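Local structure of enterobactin synthetase component F-related protein (Vibrio cholerae serotype O1, 4OXI) at residues K426-D431 and Q436-Q441; Y360-C365 and L446-G451; A66-V71 and Q79-M84; D107-S112 and Y172-V177. The protein probably activates glycine with ATP as glycyl-adenylate, serving as an adenylation enzyme in a lipopolysaccharide modification pathway that gives resistance to antimicrobial peptides. All blocks are in the same frame, centred on the assembly; numbering follows the deposited sequence.

Contact 1: residues K426-D431 and Q436-Q441; sequences KGYLND and QSAFFQ
G427 and F439 bring the two backbones closest, their CA atoms 6.6 Å apart, where the loop leading into helix 432-438 packs against the start of strand 439-442, one of the strands of the antiparallel sheet. G427 lies under the F439 ring: its CA is 3.6 Å from the ring centroid and only 17° off the normal, a CH-pi contact over the face. Glycine suits this place doubly, because its backbone angles, with phi positive, would press a CB against the carbonyl O of K426, and because a bare CA lets the ring settle directly on the chain. That same carbonyl O of K426 sits over this face too, 4.1 Å from CD1 of F439. The rings of Y428 and F439 form an offset edge-to-face pair with planes at 87°, the edge of F439 turned to the face of Y428 and Y428 CE2 3.7 Å from F439 CE2. With CG anti to its carbonyl carbon (chi1 -62°), the Y428 ring also reaches A438, whose CB lies at the ring edge 4.1 Å from CE2. The small alanine fits beside an aromatic rim. The backbone N of Y428 pairs with T435 OG1. With no hydrogen bond across it, the contact rests on aromatic and dispersion forces; the tyrosine hydroxyl finds its partner outside, hydrogen-bonded to OE2 of E364.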
# COMPACT_ATOMS: atom_id res chain seq x y z
N LYS A 426 1.84 14.30 -8.16
CA LYS A 426 1.41 15.55 -8.78
C LYS A 426 0.04 16.00 -8.28
O LYS A 426 -0.28 17.19 -8.33
CB LYS A 426 1.31 15.40 -10.30
CG LYS A 426 2.60 15.03 -11.01
CD LYS A 426 3.62 16.15 -10.91
CE LYS A 426 4.93 15.77 -11.60
NZ LYS A 426 6.01 16.75 -11.27
N GLY A 427 -0.76 15.05 -7.84
CA GLY A 427 -2.15 15.30 -7.49
C GLY A 427 -2.88 13.99 -7.73
O GLY A 427 -2.24 12.95 -7.95
N TYR A 428 -4.20 14.02 -7.69
CA TYR A 428 -4.96 12.81 -7.97
C TYR A 428 -5.16 12.69 -9.48
O TYR A 428 -5.26 13.70 -10.19
CB TYR A 428 -6.30 12.84 -7.23
CG TYR A 428 -6.15 12.86 -5.72
CD1 TYR A 428 -5.77 11.72 -5.01
CD2 TYR A 428 -6.37 14.03 -4.99
CE1 TYR A 428 -5.62 11.73 -3.63
CE2 TYR A 428 -6.24 14.05 -3.60
CZ TYR A 428 -5.86 12.89 -2.93
OH TYR A 428 -5.70 12.89 -1.56
N LEU A 429 -5.20 11.47 -9.98
CA LEU A 429 -5.35 11.21 -11.41
C LEU A 429 -6.73 11.66 -11.90
O LEU A 429 -7.76 11.22 -11.37
CB LEU A 429 -5.15 9.71 -11.66
CG LEU A 429 -4.83 9.22 -13.07
CD1 LEU A 429 -3.59 9.93 -13.58
CD2 LEU A 429 -4.63 7.69 -13.06
N ASN A 430 -6.74 12.53 -12.90
CA ASN A 430 -7.98 13.05 -13.52
C ASN A 430 -9.07 13.47 -12.54
O ASN A 430 -10.25 13.14 -12.72
CB ASN A 430 -8.54 12.02 -14.52
CG ASN A 430 -7.47 11.46 -15.43
OD1 ASN A 430 -7.32 10.24 -15.55
ND2 ASN A 430 -6.70 12.34 -16.06
N ASP A 431 -8.68 14.19 -11.49
CA ASP A 431 -9.61 14.61 -10.45
C ASP A 431 -9.16 15.97 -9.94
O ASP A 431 -8.60 16.08 -8.85
CB ASP A 431 -9.64 13.57 -9.32
CG ASP A 431 -10.71 13.84 -8.28
OD1 ASP A 431 -11.29 14.95 -8.25
OD2 ASP A 431 -10.95 12.93 -7.45
N GLN A 436 -7.17 20.17 -6.28
CA GLN A 436 -7.22 21.57 -5.87
C GLN A 436 -7.39 21.72 -4.36
O GLN A 436 -6.81 22.61 -3.75
CB GLN A 436 -8.37 22.28 -6.59
CG GLN A 436 -8.81 23.57 -5.90
CD GLN A 436 -10.11 24.13 -6.46
OE1 GLN A 436 -11.05 23.38 -6.77
NE2 GLN A 436 -10.18 25.45 -6.60
N SER A 437 -8.19 20.85 -3.75
CA SER A 437 -8.43 20.98 -2.32
C SER A 437 -7.30 20.42 -1.45
O SER A 437 -7.12 20.84 -0.31
CB SER A 437 -9.77 20.33 -1.96
OG SER A 437 -9.78 18.96 -2.32
N ALA A 438 -6.51 19.48 -1.97
CA ALA A 438 -5.48 18.84 -1.15
C ALA A 438 -4.07 19.35 -1.45
O ALA A 438 -3.20 19.33 -0.59
CB ALA A 438 -5.55 17.33 -1.29
N PHE A 439 -3.86 19.81 -2.68
CA PHE A 439 -2.54 20.24 -3.12
C PHE A 439 -2.58 21.75 -3.37
O PHE A 439 -3.58 22.26 -3.86
CB PHE A 439 -2.14 19.52 -4.41
CG PHE A 439 -2.01 18.03 -4.27
CD1 PHE A 439 -0.76 17.43 -4.24
CD2 PHE A 439 -3.14 17.21 -4.18
CE1 PHE A 439 -0.62 16.06 -4.13
CE2 PHE A 439 -3.01 15.84 -4.05
CZ PHE A 439 -1.74 15.27 -4.03
N PHE A 440 -1.50 22.45 -3.03
CA PHE A 440 -1.42 23.88 -3.28
C PHE A 440 0.03 24.35 -3.40
O PHE A 440 0.94 23.69 -2.89
CB PHE A 440 -2.15 24.68 -2.20
CG PHE A 440 -1.47 24.62 -0.86
CD1 PHE A 440 -1.71 23.57 0.00
CD2 PHE A 440 -0.59 25.62 -0.47
CE1 PHE A 440 -1.09 23.50 1.24
CE2 PHE A 440 0.04 25.56 0.78
CZ PHE A 440 -0.21 24.51 1.63
N GLN A 441 0.22 25.46 -4.08
CA GLN A 441 1.56 26.03 -4.26
C GLN A 441 1.85 27.00 -3.14
O GLN A 441 0.94 27.66 -2.63
CB GLN A 441 1.67 26.76 -5.59
CG GLN A 441 1.78 25.83 -6.78
CD GLN A 441 3.16 25.25 -6.90
OE1 GLN A 441 4.12 25.79 -6.33
NE2 GLN A 441 3.29 24.15 -7.64

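Contact 2: residues Y360-C365 and L446-G451; sequences YGPTEC and LWYRSG. With GAP (glycyl-adenosine-5'-phosphate), chain B.
E364 and Y448 pack together where two sequence motifs of adenylation domains meet: the YGPTE loop after strand 356-360 and the YRSGD stretch of strand 445-457. The E364 chain starts over the Y448 ring, its CB 4.0 Å from the centroid in a CH-pi contact displaced toward the rim. CG follows, 3.7 Å from Y448 CZ. A bend at chi2 (87°) then turns CD to within 3.2 Å of Y448 OH and leaves the carboxylate plane only 27° from the ring plane. E364 OE2 is 3.4 Å from Y448 OH, but the angle is poor for a hydrogen bond; besides the Y428 hydroxyl, OE2 has R477 as a salt-bridge partner. Glutamate thus supplies an aliphatic stem for the ring and a charge for partners beyond it. P362 adds its CG, 3.9 Å from Y448 CE2, an apolar ring carbon beside the aromatic one. Nearer the ligand, Y360 presents its ring edge to the adenine of glycyl-adenosine-5'-phosphate, and its OH, hydrogen-bonded to D452, rests 3.6 Å from S450 CB. S450 OG bonds to the L417 carbonyl, so this small residue fits under the tyrosine tip without losing its own polar partner. One phosphate oxygen is gripped twice by T363: GAP O1A accepts from the backbone N and from OG1, each at 3.0 Å.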
# COMPACT_ATOMS: atom_id res chain seq x y z
N TYR A 360 5.95 6.67 8.94
CA TYR A 360 4.72 7.41 8.68
C TYR A 360 4.69 7.98 7.26
O TYR A 360 5.70 8.48 6.76
CB TYR A 360 4.48 8.55 9.70
CG TYR A 360 3.58 9.64 9.15
CD1 TYR A 360 2.19 9.59 9.34
CD2 TYR A 360 4.10 10.69 8.39
CE1 TYR A 360 1.36 10.57 8.79
CE2 TYR A 360 3.27 11.65 7.83
CZ TYR A 360 1.91 11.59 8.05
OH TYR A 360 1.10 12.57 7.49
N GLY A 361 3.51 7.95 6.65
CA GLY A 361 3.27 8.65 5.40
C GLY A 361 2.00 8.14 4.72
O GLY A 361 1.56 7.01 4.98
N PRO A 362 1.41 8.98 3.87
CA PRO A 362 0.23 8.61 3.09
C PRO A 362 0.65 8.11 1.71
O PRO A 362 1.77 8.39 1.26
CB PRO A 362 -0.52 9.93 2.97
CG PRO A 362 0.58 10.95 2.88
CD PRO A 362 1.71 10.42 3.75
N THR A 363 -0.25 7.39 1.05
CA THR A 363 0.01 6.88 -0.28
C THR A 363 0.35 8.03 -1.22
O THR A 363 1.17 7.87 -2.13
CB THR A 363 -1.22 6.11 -0.79
OG1 THR A 363 -1.50 5.03 0.12
CG2 THR A 363 -0.99 5.55 -2.21
N GLU A 364 -0.25 9.19 -0.97
CA GLU A 364 -0.03 10.39 -1.79
C GLU A 364 1.43 10.87 -1.78
O GLU A 364 1.85 11.63 -2.66
CB GLU A 364 -0.95 11.52 -1.32
CG GLU A 364 -2.43 11.36 -1.73
CD GLU A 364 -3.26 10.52 -0.74
OE1 GLU A 364 -2.66 9.80 0.10
OE2 GLU A 364 -4.52 10.59 -0.78
N CYS A 365 2.20 10.43 -0.79
CA CYS A 365 3.60 10.84 -0.71
C CYS A 365 4.54 9.63 -0.74
O CYS A 365 5.59 9.65 -0.09
CB CYS A 365 3.87 11.70 0.52
SG CYS A 365 5.31 12.83 0.33
N LEU A 446 5.31 22.67 -4.30
CA LEU A 446 3.99 22.08 -4.14
C LEU A 446 3.90 21.44 -2.77
O LEU A 446 4.78 20.65 -2.39
CB LEU A 446 3.75 21.03 -5.24
CG LEU A 446 2.40 20.31 -5.16
CD1 LEU A 446 1.27 21.28 -5.45
CD2 LEU A 446 2.35 19.11 -6.12
N TRP A 447 2.87 21.80 -2.01
CA TRP A 447 2.61 21.19 -0.71
C TRP A 447 1.35 20.33 -0.73
O TRP A 447 0.44 20.58 -1.52
CB TRP A 447 2.46 22.27 0.37
CG TRP A 447 3.75 22.93 0.71
CD1 TRP A 447 4.21 24.12 0.22
CD2 TRP A 447 4.75 22.45 1.61
NE1 TRP A 447 5.43 24.41 0.77
CE2 TRP A 447 5.79 23.39 1.62
CE3 TRP A 447 4.87 21.30 2.40
CZ2 TRP A 447 6.94 23.23 2.40
CZ3 TRP A 447 6.01 21.14 3.17
CH2 TRP A 447 7.03 22.10 3.17
N TYR A 448 1.29 19.33 0.15
CA TYR A 448 0.11 18.48 0.28
C TYR A 448 -0.43 18.50 1.70
O TYR A 448 0.33 18.32 2.67
CB TYR A 448 0.44 17.04 -0.13
CG TYR A 448 -0.61 15.99 0.22
CD1 TYR A 448 -1.79 15.88 -0.51
CD2 TYR A 448 -0.40 15.10 1.25
CE1 TYR A 448 -2.74 14.92 -0.19
CE2 TYR A 448 -1.32 14.15 1.58
CZ TYR A 448 -2.49 14.06 0.86
OH TYR A 448 -3.40 13.10 1.20
N ARG A 449 -1.73 18.73 1.83
CA ARG A 449 -2.40 18.72 3.13
C ARG A 449 -2.70 17.30 3.55
O ARG A 449 -3.62 16.68 3.03
CB ARG A 449 -3.71 19.49 3.08
CG ARG A 449 -3.61 20.90 2.50
CD ARG A 449 -4.99 21.53 2.42
NE ARG A 449 -4.99 22.74 1.62
CZ ARG A 449 -4.67 23.94 2.10
NH1 ARG A 449 -4.32 24.06 3.38
NH2 ARG A 449 -4.69 25.00 1.30
N SER A 450 -1.95 16.79 4.52
CA SER A 450 -2.05 15.39 4.90
C SER A 450 -3.36 15.09 5.61
O SER A 450 -3.91 13.99 5.51
CB SER A 450 -0.88 15.00 5.81
OG SER A 450 -1.03 15.59 7.09
N GLY A 451 -3.86 16.08 6.34
CA GLY A 451 -5.06 15.88 7.14
C GLY A 451 -4.68 15.38 8.52
O GLY A 451 -5.53 15.27 9.41
N GAP B . 1.65 4.46 2.98
CA GAP B . 1.40 3.85 4.32
C GAP B . -0.07 4.06 4.63
O GAP B . -0.59 3.65 5.65
PA GAP B . -2.42 5.13 3.69
O1A GAP B . -2.57 6.20 2.63
O2A GAP B . -3.23 3.84 3.61
O3A GAP B . -0.85 4.81 3.66
C5' GAP B . -2.15 7.16 5.33
O5' GAP B . -2.69 5.86 5.10
C4' GAP B . -2.59 7.64 6.69
O4' GAP B . -2.31 6.63 7.67
C3' GAP B . -1.82 8.84 7.19
O3' GAP B . -2.35 10.05 6.67
C2' GAP B . -1.96 8.71 8.69
O2' GAP B . -3.26 9.13 9.10
C1' GAP B . -1.99 7.22 8.93
N9 GAP B . -0.65 6.77 9.34
C8 GAP B . 0.28 6.23 8.53
N7 GAP B . 1.40 5.90 9.22
C5 GAP B . 1.19 6.24 10.51
C6 GAP B . 1.97 6.18 11.76
N6 GAP B . 3.22 5.65 11.78
N1 GAP B . 1.38 6.65 12.89
C2 GAP B . 0.13 7.17 12.88
N3 GAP B . -0.63 7.25 11.77
C4 GAP B . -0.17 6.81 10.58

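Contact 3: residues A66-V71 and Q79-M84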
# COMPACT_ATOMS: atom_id res chain seq x y z
N ALA A 66 21.12 -16.60 -6.51
CA ALA A 66 20.53 -16.59 -5.17
C ALA A 66 18.99 -16.58 -5.22
O ALA A 66 18.40 -16.14 -6.21
CB ALA A 66 21.03 -15.38 -4.40
N PRO A 67 18.34 -17.06 -4.14
CA PRO A 67 16.87 -17.04 -4.12
C PRO A 67 16.32 -15.60 -4.09
O PRO A 67 16.76 -14.83 -3.25
CB PRO A 67 16.51 -17.77 -2.82
CG PRO A 67 17.77 -17.72 -1.97
CD PRO A 67 18.91 -17.73 -2.95
N ALA A 68 15.37 -15.27 -4.97
CA ALA A 68 14.77 -13.92 -5.00
C ALA A 68 13.37 -13.88 -4.41
O ALA A 68 12.95 -12.86 -3.85
CB ALA A 68 14.73 -13.38 -6.43
N LEU A 69 12.64 -14.98 -4.54
CA LEU A 69 11.23 -15.02 -4.19
C LEU A 69 10.85 -16.39 -3.63
O LEU A 69 11.16 -17.43 -4.23
CB LEU A 69 10.38 -14.75 -5.44
CG LEU A 69 8.86 -14.69 -5.25
CD1 LEU A 69 8.45 -13.46 -4.44
CD2 LEU A 69 8.12 -14.69 -6.59
N TRP A 70 10.17 -16.39 -2.49
CA TRP A 70 9.50 -17.61 -2.03
C TRP A 70 7.99 -17.36 -2.03
O TRP A 70 7.54 -16.36 -1.48
CB TRP A 70 9.96 -17.99 -0.62
CG TRP A 70 9.30 -19.25 -0.08
CD1 TRP A 70 9.79 -20.53 -0.14
CD2 TRP A 70 8.03 -19.34 0.59
NE1 TRP A 70 8.91 -21.40 0.46
CE2 TRP A 70 7.82 -20.70 0.92
CE3 TRP A 70 7.05 -18.40 0.96
CZ2 TRP A 70 6.67 -21.15 1.58
CZ3 TRP A 70 5.91 -18.84 1.62
CH2 TRP A 70 5.72 -20.21 1.93
N VAL A 71 7.23 -18.26 -2.66
CA VAL A 71 5.77 -18.14 -2.70
C VAL A 71 5.11 -19.52 -2.87
O VAL A 71 5.45 -20.28 -3.79
CB VAL A 71 5.30 -17.14 -3.81
CG1 VAL A 71 5.74 -17.59 -5.21
CG2 VAL A 71 3.77 -16.95 -3.77
N GLN A 79 17.79 -15.18 -11.30
CA GLN A 79 17.88 -15.50 -12.71
C GLN A 79 16.54 -15.97 -13.23
O GLN A 79 16.10 -15.56 -14.32
CB GLN A 79 18.95 -16.58 -12.95
CG GLN A 79 19.12 -17.00 -14.41
CD GLN A 79 19.72 -15.91 -15.29
OE1 GLN A 79 20.79 -15.37 -14.98
NE2 GLN A 79 19.04 -15.57 -16.38
N GLU A 80 15.88 -16.83 -12.47
CA GLU A 80 14.58 -17.32 -12.89
C GLU A 80 13.54 -16.20 -12.91
O GLU A 80 12.71 -16.14 -13.81
CB GLU A 80 14.11 -18.47 -11.99
CG GLU A 80 14.93 -19.75 -12.14
CD GLU A 80 14.73 -20.72 -10.97
OE1 GLU A 80 14.26 -20.30 -9.89
OE2 GLU A 80 15.07 -21.91 -11.13
N MET A 81 13.57 -15.32 -11.92
CA MET A 81 12.63 -14.19 -11.89
C MET A 81 12.93 -13.23 -13.03
O MET A 81 12.02 -12.65 -13.64
CB MET A 81 12.70 -13.45 -10.54
CG MET A 81 12.10 -14.22 -9.36
SD MET A 81 10.35 -14.61 -9.61
CE MET A 81 9.66 -12.95 -9.79
N THR A 82 14.22 -13.06 -13.34
CA THR A 82 14.62 -12.18 -14.43
C THR A 82 14.15 -12.70 -15.78
O THR A 82 13.69 -11.93 -16.61
CB THR A 82 16.13 -11.95 -14.41
OG1 THR A 82 16.48 -11.31 -13.17
CG2 THR A 82 16.55 -11.06 -15.59
N ASP A 83 14.23 -14.01 -15.99
CA ASP A 83 13.76 -14.60 -17.24
C ASP A 83 12.26 -14.34 -17.42
O ASP A 83 11.81 -13.99 -18.51
CB ASP A 83 13.99 -16.12 -17.27
CG ASP A 83 15.48 -16.51 -17.27
OD1 ASP A 83 16.34 -15.66 -17.60
OD2 ASP A 83 15.77 -17.69 -16.95
N MET A 84 11.48 -14.54 -16.36
CA MET A 84 10.05 -14.33 -16.46
C MET A 84 9.74 -12.85 -16.66
O MET A 84 8.95 -12.49 -17.51
CB MET A 84 9.34 -14.87 -15.21
CG MET A 84 9.15 -16.36 -15.24
SD MET A 84 8.44 -16.97 -13.71
CE MET A 84 9.90 -17.08 -12.66
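M81 lays its side chain against A68 CB and the L69 side chain, covering a classic beta bulge in which both of these residues face Y76 on the partner strand of the hairpin 67-71/74-77. Helix 78-95 follows that hairpin directly, so the contact folds a helix's first turns back over the strand pair that precedes it. In M81, chi1 (-72°) puts CG against A68, 4.0 Å from its CB; the bends at chi2 and chi3 then carry SD and CE to L69. SD lies 3.8 Å from CD2 of L69, and CE curls round to the same L69 CD2 at 4.0 Å. The L69 and M81 side chains cross at about a right angle, the leucine reaching in with CG anti to its backbone N (chi1 -177°) and offering one methyl to the sulfur and the terminal carbon together. An alanine at the bulge leaves room for the methionine stem, and a flexible, unbranched thioether can mould itself to the stepped surface. On other sides M81 touches L108 and W115 of helix 108-119 and Y76, so it lies within an apolar seam between sheet and helices. Other residues of this turn make polar contacts. E80 OE1 accepts from T77 N, just ahead of the helix. One turn apart, Q79 and D83 are joined and both reach Q199, Q79 giving to its O and D83 OD1 receiving from its N. In the intrahelical bond, Q79 NE2 meets D83 OD1 on its syn side at 3.0 Å, 29° out of the carboxylate plane.

Contact 4: residues D107-S112 and Y172-V177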
# COMPACT_ATOMS: atom_id res chain seq x y z
N ASP A 107 0.86 -14.62 -5.61
CA ASP A 107 1.17 -15.69 -6.53
C ASP A 107 2.33 -15.24 -7.41
O ASP A 107 2.51 -14.03 -7.62
CB ASP A 107 -0.07 -15.98 -7.38
CG ASP A 107 0.15 -17.14 -8.34
OD1 ASP A 107 -0.20 -18.29 -7.97
OD2 ASP A 107 0.67 -16.92 -9.47
N LEU A 108 3.09 -16.19 -7.92
CA LEU A 108 4.25 -15.89 -8.75
C LEU A 108 3.95 -14.90 -9.88
O LEU A 108 4.75 -14.01 -10.17
CB LEU A 108 4.78 -17.18 -9.36
CG LEU A 108 5.78 -17.03 -10.51
CD1 LEU A 108 7.08 -16.44 -9.99
CD2 LEU A 108 6.00 -18.39 -11.20
N ALA A 109 2.78 -15.06 -10.50
CA ALA A 109 2.41 -14.24 -11.65
C ALA A 109 2.35 -12.76 -11.28
O ALA A 109 2.76 -11.92 -12.07
CB ALA A 109 1.10 -14.70 -12.23
N ALA A 110 1.87 -12.43 -10.08
CA ALA A 110 1.82 -11.02 -9.67
C ALA A 110 3.21 -10.41 -9.54
O ALA A 110 3.45 -9.29 -10.02
CB ALA A 110 1.06 -10.86 -8.37
N TYR A 111 4.13 -11.13 -8.88
CA TYR A 111 5.49 -10.61 -8.65
C TYR A 111 6.31 -10.59 -9.95
O TYR A 111 7.13 -9.70 -10.15
CB TYR A 111 6.19 -11.37 -7.50
CG TYR A 111 5.34 -11.28 -6.24
CD1 TYR A 111 5.47 -10.22 -5.37
CD2 TYR A 111 4.37 -12.23 -5.98
CE1 TYR A 111 4.66 -10.11 -4.25
CE2 TYR A 111 3.56 -12.13 -4.87
CZ TYR A 111 3.70 -11.07 -4.01
OH TYR A 111 2.88 -10.99 -2.92
N SER A 112 6.10 -11.58 -10.82
CA SER A 112 6.71 -11.60 -12.14
C SER A 112 6.33 -10.35 -12.92
O SER A 112 7.17 -9.71 -13.53
CB SER A 112 6.18 -12.81 -12.93
OG SER A 112 6.83 -14.00 -12.53
N TYR A 172 -2.89 -11.62 -20.09
CA TYR A 172 -1.56 -12.21 -20.08
C TYR A 172 -1.45 -13.26 -18.99
O TYR A 172 -2.02 -13.10 -17.92
CB TYR A 172 -0.49 -11.13 -19.89
CG TYR A 172 -0.36 -10.25 -21.11
CD1 TYR A 172 0.57 -10.53 -22.09
CD2 TYR A 172 -1.19 -9.15 -21.28
CE1 TYR A 172 0.68 -9.73 -23.22
CE2 TYR A 172 -1.09 -8.35 -22.40
CZ TYR A 172 -0.15 -8.65 -23.37
OH TYR A 172 -0.05 -7.84 -24.48
N ALA A 173 -0.72 -14.33 -19.27
CA ALA A 173 -0.50 -15.37 -18.27
C ALA A 173 0.80 -16.11 -18.57
O ALA A 173 1.23 -16.16 -19.72
CB ALA A 173 -1.68 -16.33 -18.24
N LEU A 174 1.42 -16.68 -17.54
CA LEU A 174 2.59 -17.53 -17.72
C LEU A 174 2.15 -18.86 -18.36
O LEU A 174 0.96 -19.20 -18.32
CB LEU A 174 3.29 -17.74 -16.38
CG LEU A 174 3.78 -16.45 -15.71
CD1 LEU A 174 4.20 -16.72 -14.27
CD2 LEU A 174 4.91 -15.81 -16.50
N PRO A 175 3.09 -19.61 -18.98
CA PRO A 175 2.71 -20.79 -19.77
C PRO A 175 2.04 -21.92 -19.00
O PRO A 175 1.47 -22.81 -19.62
CB PRO A 175 4.05 -21.27 -20.34
CG PRO A 175 4.89 -20.07 -20.40
CD PRO A 175 4.52 -19.29 -19.15
N ASP A 176 2.10 -21.90 -17.67
CA ASP A 176 1.48 -22.97 -16.89
C ASP A 176 -0.04 -22.78 -16.75
O ASP A 176 -0.72 -23.63 -16.17
CB ASP A 176 2.13 -23.08 -15.51
CG ASP A 176 1.77 -21.93 -14.58
OD1 ASP A 176 1.98 -20.75 -14.96
OD2 ASP A 176 1.27 -22.20 -13.47
N VAL A 177 -0.56 -21.68 -17.26
CA VAL A 177 -1.99 -21.40 -17.14
C VAL A 177 -2.71 -21.81 -18.42
O VAL A 177 -2.38 -21.32 -19.50
CB VAL A 177 -2.24 -19.91 -16.87
CG1 VAL A 177 -3.72 -19.65 -16.76
CG2 VAL A 177 -1.52 -19.47 -15.61
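A109, in the first turn of helix 108-119, and L174 have CA atoms 6.9 Å apart, and at L174 the chain enters a type I beta turn closed by V177 N bonding to L174 O. L174 makes nearly the whole contact, and it does so through one methyl. Its CD1 is 3.9 Å from L108 CD2, 4.0 Å from A109 CA and 4.2 Å from S112 OG, so it sits in the shallow groove between residues one turn apart on the helix. CG of L174 stands anti to the carbonyl carbon (chi1 -60°), and the L108 side chain crosses it at about a right angle. Alanine at 109 keeps the helix surface low enough for the leucine to come up against the backbone. This is packing within a parallel alpha/beta layer: helix 108-119 links the adjacent strands 99-102 and 123-126 in a beta-alpha-beta crossover, and L174 follows the end of strand 170-173, an inner strand of the same sheet, and also touches M149. S112 presents a hydroxyl to the methyl, yet that group is turned to its own helix, OG donating to L108 O at 3.1 Å from above the carbonyl plane. The same oxygen accepts S112 N, so two donors of one residue share it. The N-cap residue D107 accepts through OD2 from A109 N at 3.0 Å with a nearly straight N-H...O angle of 171°, while OD1 forms a salt bridge with K72. D151 brings a second carboxylate close to OD2, a proximity of like charges that the lysine and the helix N-terminus would probably offset.

In the fold
The four contacts fall into two touching pairs. Contacts 1 and 2, with centres 11 Å apart, share the antiparallel sheet in which strands 439-442 and 445-457 are neighbours; F440 O lies 2.8 Å from W447 N, and the 2.7 Å between Y428 OH and E364 OE2 ties one contact to the other. Contact 2 holds four residues of the glycyl-adenosine-5'-phosphate pocket, and the Y428 side chain of contact 1 is about 9 Å from the ligand. Contacts 3 and 4, centres 12 Å apart, meet where M84 SD approaches S112 OG at 3.6 Å. This second pair stands well away from the first: nearest atoms of contacts 2 and 4 are about 17 Å apart.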